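Long-range contact in alpha-galactosidase (PDB 6LCJ), which probably hydrolyses terminal alpha-galactosyl residues from oligosaccharides, as a hexameric glycoside hydrolase of the GH36 family: residues E[206-220]-E[285-298]. Sequence-based numbering, arbitrary orientation.
Sequences WEPNDRFPRGMAFLA and WAADLVRKALAWGY
Packing on the outer side of a TIM barrel, where Trp296 at the end of helix 280-296 and Tyr298 at the start of strand 298-303 receive Met216 and Ala220 of helix 216-224, illustrates how a helix end and the strand start after it pack against the adjacent helix of the outer layer. The axes of the short helical segments 216-220 and 285-296 approach to 9.4 Å at 49°. Trp296 buries the most area: Met216 CB lies over one face of its six-membered ring in a CH-pi contact, 4.0 Å from the centroid, while Lys292 CG lies over the opposite face, toward its rim. The lysine chain starts with CG anti to the backbone N (chi1 164°) and bends at chi3, bringing NZ to the end of strand 205-206 and the chain corner at Glu207. There NZ donates to Trp206 O and forms a salt bridge with Glu207 OE2, both at 2.7 Å, the carboxylate being reached on its anti side, 34° out of its plane. Earlier in the helix, Leu289 CD2 packs on Trp206 CB, and Trp285 CH2 approaches the Trp206 indole edge. After a Schellman motif at Gly297, Ala220 CB sits over the Tyr298 ring, and Tyr298 OH donates to Met216 O at 2.8 Å, from the face of that carbonyl opposite Ala220 N.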
loop_
_atom_site.group_PDB
_atom_site.type_symbol
_atom_site.label_atom_id
_atom_site.label_comp_id
_atom_site.label_asym_id
_atom_site.label_seq_id
_atom_site.Cartn_x
_atom_site.Cartn_y
_atom_site.Cartn_z
ATOM N N TRP E 206 5.135 21.388 -42.141
ATOM C CA TRP E 206 6.388 22.080 -42.436
ATOM C C TRP E 206 6.204 22.999 -43.645
ATOM O O TRP E 206 6.700 22.767 -44.750
ATOM C CB TRP E 206 7.500 21.064 -42.649
ATOM C CG TRP E 206 7.657 20.242 -41.424
ATOM C CD1 TRP E 206 7.203 18.967 -41.217
ATOM C CD2 TRP E 206 8.255 20.662 -40.193
ATOM N NE1 TRP E 206 7.511 18.560 -39.942
ATOM C CE2 TRP E 206 8.156 19.586 -39.291
ATOM C CE3 TRP E 206 8.872 21.848 -39.769
ATOM C CZ2 TRP E 206 8.652 19.658 -37.987
ATOM C CZ3 TRP E 206 9.355 21.919 -38.483
ATOM C CH2 TRP E 206 9.249 20.831 -37.605
ATOM N N GLU E 207 5.452 24.063 -43.393
ATOM C CA GLU E 207 5.117 25.111 -44.333
ATOM C C GLU E 207 5.140 26.413 -43.553
ATOM O O GLU E 207 4.843 26.424 -42.350
ATOM C CB GLU E 207 3.730 24.891 -44.967
ATOM C CG GLU E 207 3.655 23.743 -45.969
ATOM C CD GLU E 207 4.497 23.992 -47.208
ATOM O OE1 GLU E 207 4.553 25.153 -47.675
ATOM O OE2 GLU E 207 5.107 23.027 -47.719
ATOM N N PRO E 208 5.513 27.516 -44.195
ATOM C CA PRO E 208 5.724 28.760 -43.445
ATOM C C PRO E 208 4.436 29.296 -42.844
ATOM O O PRO E 208 3.393 29.342 -43.497
ATOM C CB PRO E 208 6.295 29.722 -44.494
ATOM C CG PRO E 208 6.113 29.041 -45.832
ATOM C CD PRO E 208 6.062 27.577 -45.559
ATOM N N ASN E 209 4.519 29.706 -41.584
ATOM C CA ASN E 209 3.402 30.356 -40.913
ATOM C C ASN E 209 3.283 31.810 -41.379
ATOM O O ASN E 209 3.983 32.270 -42.285
ATOM C CB ASN E 209 3.546 30.239 -39.389
ATOM C CG ASN E 209 4.838 30.887 -38.836
ATOM O OD1 ASN E 209 5.231 31.991 -39.229
ATOM N ND2 ASN E 209 5.476 30.200 -37.884
ATOM N N ASP E 210 2.391 32.554 -40.728
ATOM C CA ASP E 210 2.044 33.905 -41.155
ATOM C C ASP E 210 3.209 34.876 -41.058
ATOM O O ASP E 210 3.245 35.859 -41.805
ATOM C CB ASP E 210 0.867 34.414 -40.324
ATOM C CG ASP E 210 -0.457 33.893 -40.834
ATOM O OD1 ASP E 210 -0.473 33.342 -41.968
ATOM O OD2 ASP E 210 -1.472 34.033 -40.112
ATOM N N ARG E 211 4.164 34.621 -40.174
ATOM C CA ARG E 211 5.303 35.510 -40.027
ATOM C C ARG E 211 6.348 35.320 -41.120
ATOM O O ARG E 211 7.373 36.009 -41.088
ATOM C CB ARG E 211 5.912 35.325 -38.634
ATOM C CG ARG E 211 4.853 35.374 -37.525
ATOM C CD ARG E 211 5.445 35.385 -36.128
ATOM N NE ARG E 211 6.308 34.239 -35.862
ATOM C CZ ARG E 211 5.881 33.053 -35.434
ATOM N NH1 ARG E 211 4.584 32.852 -35.221
ATOM N NH2 ARG E 211 6.753 32.065 -35.220
ATOM N N PHE E 212 6.109 34.438 -42.096
ATOM C CA PHE E 212 6.987 34.282 -43.261
ATOM C C PHE E 212 6.181 34.411 -44.555
ATOM O O PHE E 212 6.141 33.488 -45.377
ATOM C CB PHE E 212 7.729 32.944 -43.200
ATOM C CG PHE E 212 8.723 32.871 -42.083
ATOM C CD1 PHE E 212 8.302 32.697 -40.770
ATOM C CD2 PHE E 212 10.072 33.023 -42.328
ATOM C CE1 PHE E 212 9.210 32.669 -39.732
ATOM C CE2 PHE E 212 10.983 32.995 -41.293
ATOM C CZ PHE E 212 10.552 32.811 -39.995
ATOM N N PRO E 213 5.555 35.576 -44.790
ATOM C CA PRO E 213 4.590 35.675 -45.905
ATOM C C PRO E 213 5.183 35.418 -47.283
ATOM O O PRO E 213 4.482 34.870 -48.138
ATOM C CB PRO E 213 4.049 37.107 -45.780
ATOM C CG PRO E 213 5.063 37.839 -44.967
ATOM C CD PRO E 213 5.638 36.836 -44.026
ATOM N N ARG E 214 6.437 35.782 -47.546
ATOM C CA ARG E 214 6.952 35.540 -48.889
ATOM C C ARG E 214 7.482 34.122 -49.078
ATOM O O ARG E 214 7.970 33.804 -50.167
ATOM C CB ARG E 214 8.031 36.568 -49.247
ATOM C CG ARG E 214 7.448 37.908 -49.719
ATOM C CD ARG E 214 8.478 39.034 -49.743
ATOM N NE ARG E 214 8.816 39.467 -48.394
ATOM C CZ ARG E 214 9.704 40.413 -48.100
ATOM N NH1 ARG E 214 10.349 41.049 -49.073
ATOM N NH2 ARG E 214 9.943 40.719 -46.825
ATOM N N GLY E 215 7.396 33.264 -48.065
ATOM C CA GLY E 215 7.769 31.874 -48.229
ATOM C C GLY E 215 9.250 31.624 -48.016
ATOM O O GLY E 215 10.087 32.529 -48.064
ATOM N N MET E 216 9.574 30.348 -47.792
ATOM C CA MET E 216 10.923 29.998 -47.367
ATOM C C MET E 216 11.921 30.058 -48.511
ATOM O O MET E 216 13.109 30.294 -48.270
ATOM C CB MET E 216 10.940 28.608 -46.720
ATOM C CG MET E 216 9.999 28.473 -45.534
ATOM S SD MET E 216 10.138 29.803 -44.310
ATOM C CE MET E 216 11.807 29.541 -43.692
ATOM N N ALA E 217 11.480 29.857 -49.750
ATOM C CA ALA E 217 12.431 29.895 -50.857
ATOM C C ALA E 217 12.949 31.306 -51.090
ATOM O O ALA E 217 14.090 31.479 -51.528
ATOM C CB ALA E 217 11.789 29.349 -52.129
ATOM N N PHE E 218 12.133 32.316 -50.785
ATOM C CA PHE E 218 12.559 33.704 -50.917
ATOM C C PHE E 218 13.642 34.046 -49.901
ATOM O O PHE E 218 14.698 34.592 -50.254
ATOM C CB PHE E 218 11.347 34.620 -50.748
ATOM C CG PHE E 218 11.695 36.028 -50.393
ATOM C CD1 PHE E 218 12.143 36.911 -51.369
ATOM C CD2 PHE E 218 11.567 36.481 -49.086
ATOM C CE1 PHE E 218 12.471 38.223 -51.047
ATOM C CE2 PHE E 218 11.885 37.792 -48.750
ATOM C CZ PHE E 218 12.342 38.665 -49.737
ATOM N N LEU E 219 13.385 33.735 -48.628
ATOM C CA LEU E 219 14.375 33.913 -47.572
ATOM C C LEU E 219 15.720 33.293 -47.934
ATOM O O LEU E 219 16.772 33.905 -47.721
ATOM C CB LEU E 219 13.843 33.300 -46.281
ATOM C CG LEU E 219 14.238 33.944 -44.960
ATOM C CD1 LEU E 219 14.042 35.443 -45.022
ATOM C CD2 LEU E 219 13.380 33.324 -43.883
ATOM N N ALA E 220 15.716 32.073 -48.473
ATOM C CA ALA E 220 16.990 31.437 -48.792
ATOM C C ALA E 220 17.715 32.155 -49.925
ATOM O O ALA E 220 18.949 32.188 -49.940
ATOM C CB ALA E 220 16.788 29.963 -49.149
ATOM N N TRP E 285 7.731 10.355 -46.875
ATOM C CA TRP E 285 7.268 11.708 -46.598
ATOM C C TRP E 285 8.376 12.551 -45.965
ATOM O O TRP E 285 8.580 13.711 -46.350
ATOM C CB TRP E 285 6.028 11.613 -45.708
ATOM C CG TRP E 285 5.458 12.878 -45.172
ATOM C CD1 TRP E 285 4.468 13.641 -45.738
ATOM C CD2 TRP E 285 5.792 13.508 -43.931
ATOM N NE1 TRP E 285 4.182 14.720 -44.930
ATOM C CE2 TRP E 285 4.982 14.660 -43.816
ATOM C CE3 TRP E 285 6.698 13.219 -42.911
ATOM C CZ2 TRP E 285 5.063 15.522 -42.720
ATOM C CZ3 TRP E 285 6.767 14.074 -41.818
ATOM C CH2 TRP E 285 5.955 15.205 -41.731
ATOM N N ALA E 286 9.121 11.980 -45.014
ATOM C CA ALA E 286 10.203 12.736 -44.388
ATOM C C ALA E 286 11.322 13.022 -45.388
ATOM O O ALA E 286 11.884 14.122 -45.394
ATOM C CB ALA E 286 10.740 11.995 -43.156
ATOM N N ALA E 287 11.647 12.052 -46.250
ATOM C CA ALA E 287 12.580 12.328 -47.337
ATOM C C ALA E 287 12.059 13.427 -48.265
ATOM O O ALA E 287 12.848 14.216 -48.789
ATOM C CB ALA E 287 12.876 11.052 -48.123
ATOM N N ASP E 288 10.745 13.513 -48.466
ATOM C CA ASP E 288 10.204 14.608 -49.261
ATOM C C ASP E 288 10.326 15.949 -48.559
ATOM O O ASP E 288 10.283 16.983 -49.233
ATOM C CB ASP E 288 8.737 14.361 -49.604
ATOM C CG ASP E 288 8.560 13.255 -50.606
ATOM O OD1 ASP E 288 9.585 12.735 -51.115
ATOM O OD2 ASP E 288 7.394 12.900 -50.886
ATOM N N LEU E 289 10.438 15.960 -47.223
ATOM C CA LEU E 289 10.747 17.203 -46.512
ATOM C C LEU E 289 12.162 17.670 -46.826
ATOM O O LEU E 289 12.394 18.859 -47.068
ATOM C CB LEU E 289 10.581 17.016 -45.007
ATOM C CG LEU E 289 9.176 16.830 -44.445
ATOM C CD1 LEU E 289 9.278 16.438 -42.981
ATOM C CD2 LEU E 289 8.353 18.096 -44.620
ATOM N N VAL E 290 13.114 16.743 -46.840
ATOM C CA VAL E 290 14.467 17.075 -47.258
ATOM C C VAL E 290 14.475 17.565 -48.699
ATOM O O VAL E 290 15.053 18.612 -49.014
ATOM C CB VAL E 290 15.393 15.866 -47.065
ATOM C CG1 VAL E 290 16.714 16.114 -47.752
ATOM C CG2 VAL E 290 15.587 15.590 -45.566
ATOM N N ARG E 291 13.829 16.817 -49.600
ATOM C CA ARG E 291 13.751 17.236 -50.998
ATOM C C ARG E 291 13.089 18.611 -51.145
ATOM O O ARG E 291 13.578 19.466 -51.893
ATOM C CB ARG E 291 13.014 16.172 -51.817
ATOM C CG ARG E 291 13.779 14.851 -51.878
ATOM C CD ARG E 291 13.096 13.800 -52.765
ATOM N NE ARG E 291 13.847 12.536 -52.869
ATOM C CZ ARG E 291 15.131 12.417 -53.249
ATOM N NH1 ARG E 291 15.858 13.486 -53.562
ATOM N NH2 ARG E 291 15.706 11.215 -53.310
ATOM N N LYS E 292 11.996 18.862 -50.424
ATOM C CA LYS E 292 11.385 20.187 -50.510
ATOM C C LYS E 292 12.343 21.289 -50.034
ATOM O O LYS E 292 12.387 22.377 -50.624
ATOM C CB LYS E 292 10.089 20.228 -49.713
ATOM C CG LYS E 292 9.602 21.615 -49.441
ATOM C CD LYS E 292 8.162 21.619 -48.969
ATOM C CE LYS E 292 7.988 20.707 -47.775
ATOM N NZ LYS E 292 6.876 21.142 -46.904
ATOM N N ALA E 293 13.119 21.032 -48.972
ATOM C CA ALA E 293 14.007 22.071 -48.452
ATOM C C ALA E 293 15.142 22.373 -49.425
ATOM O O ALA E 293 15.509 23.540 -49.610
ATOM C CB ALA E 293 14.563 21.668 -47.084
ATOM N N LEU E 294 15.708 21.340 -50.058
ATOM C CA LEU E 294 16.741 21.563 -51.068
ATOM C C LEU E 294 16.197 22.379 -52.225
ATOM O O LEU E 294 16.854 23.315 -52.699
ATOM C CB LEU E 294 17.290 20.244 -51.595
ATOM C CG LEU E 294 18.020 19.275 -50.682
ATOM C CD1 LEU E 294 18.906 18.384 -51.510
ATOM C CD2 LEU E 294 18.830 20.005 -49.631
ATOM N N ALA E 295 14.993 22.046 -52.692
ATOM C CA ALA E 295 14.402 22.797 -53.793
ATOM C C ALA E 295 14.181 24.244 -53.401
ATOM O O ALA E 295 14.274 25.140 -54.244
ATOM C CB ALA E 295 13.088 22.159 -54.229
ATOM N N TRP E 296 13.909 24.487 -52.122
ATOM C CA TRP E 296 13.732 25.840 -51.619
ATOM C C TRP E 296 15.018 26.654 -51.641
ATOM O O TRP E 296 14.947 27.882 -51.550
ATOM C CB TRP E 296 13.198 25.784 -50.194
ATOM C CG TRP E 296 11.731 25.627 -50.120
ATOM C CD1 TRP E 296 10.845 25.794 -51.130
ATOM C CD2 TRP E 296 10.964 25.287 -48.953
ATOM N NE1 TRP E 296 9.565 25.570 -50.674
ATOM C CE2 TRP E 296 9.614 25.258 -49.339
ATOM C CE3 TRP E 296 11.294 25.004 -47.619
ATOM C CZ2 TRP E 296 8.586 24.957 -48.444
ATOM C CZ3 TRP E 296 10.280 24.705 -46.735
ATOM C CH2 TRP E 296 8.934 24.682 -47.153
ATOM N N GLY E 297 16.184 26.011 -51.723
ATOM C CA GLY E 297 17.452 26.716 -51.650
ATOM C C GLY E 297 18.307 26.407 -50.432
ATOM O O GLY E 297 19.472 26.842 -50.391
ATOM N N TYR E 298 17.788 25.666 -49.448
ATOM C CA TYR E 298 18.569 25.308 -48.268
ATOM C C TYR E 298 19.399 24.064 -48.542
ATOM O O TYR E 298 18.865 23.058 -49.012
ATOM C CB TYR E 298 17.646 25.066 -47.074
ATOM C CG TYR E 298 16.782 26.256 -46.761
ATOM C CD1 TYR E 298 15.596 26.479 -47.452
ATOM C CD2 TYR E 298 17.163 27.180 -45.800
ATOM C CE1 TYR E 298 14.815 27.574 -47.179
ATOM C CE2 TYR E 298 16.376 28.276 -45.516
ATOM C CZ TYR E 298 15.212 28.468 -46.212
ATOM O OH TYR E 298 14.431 29.553 -45.932
#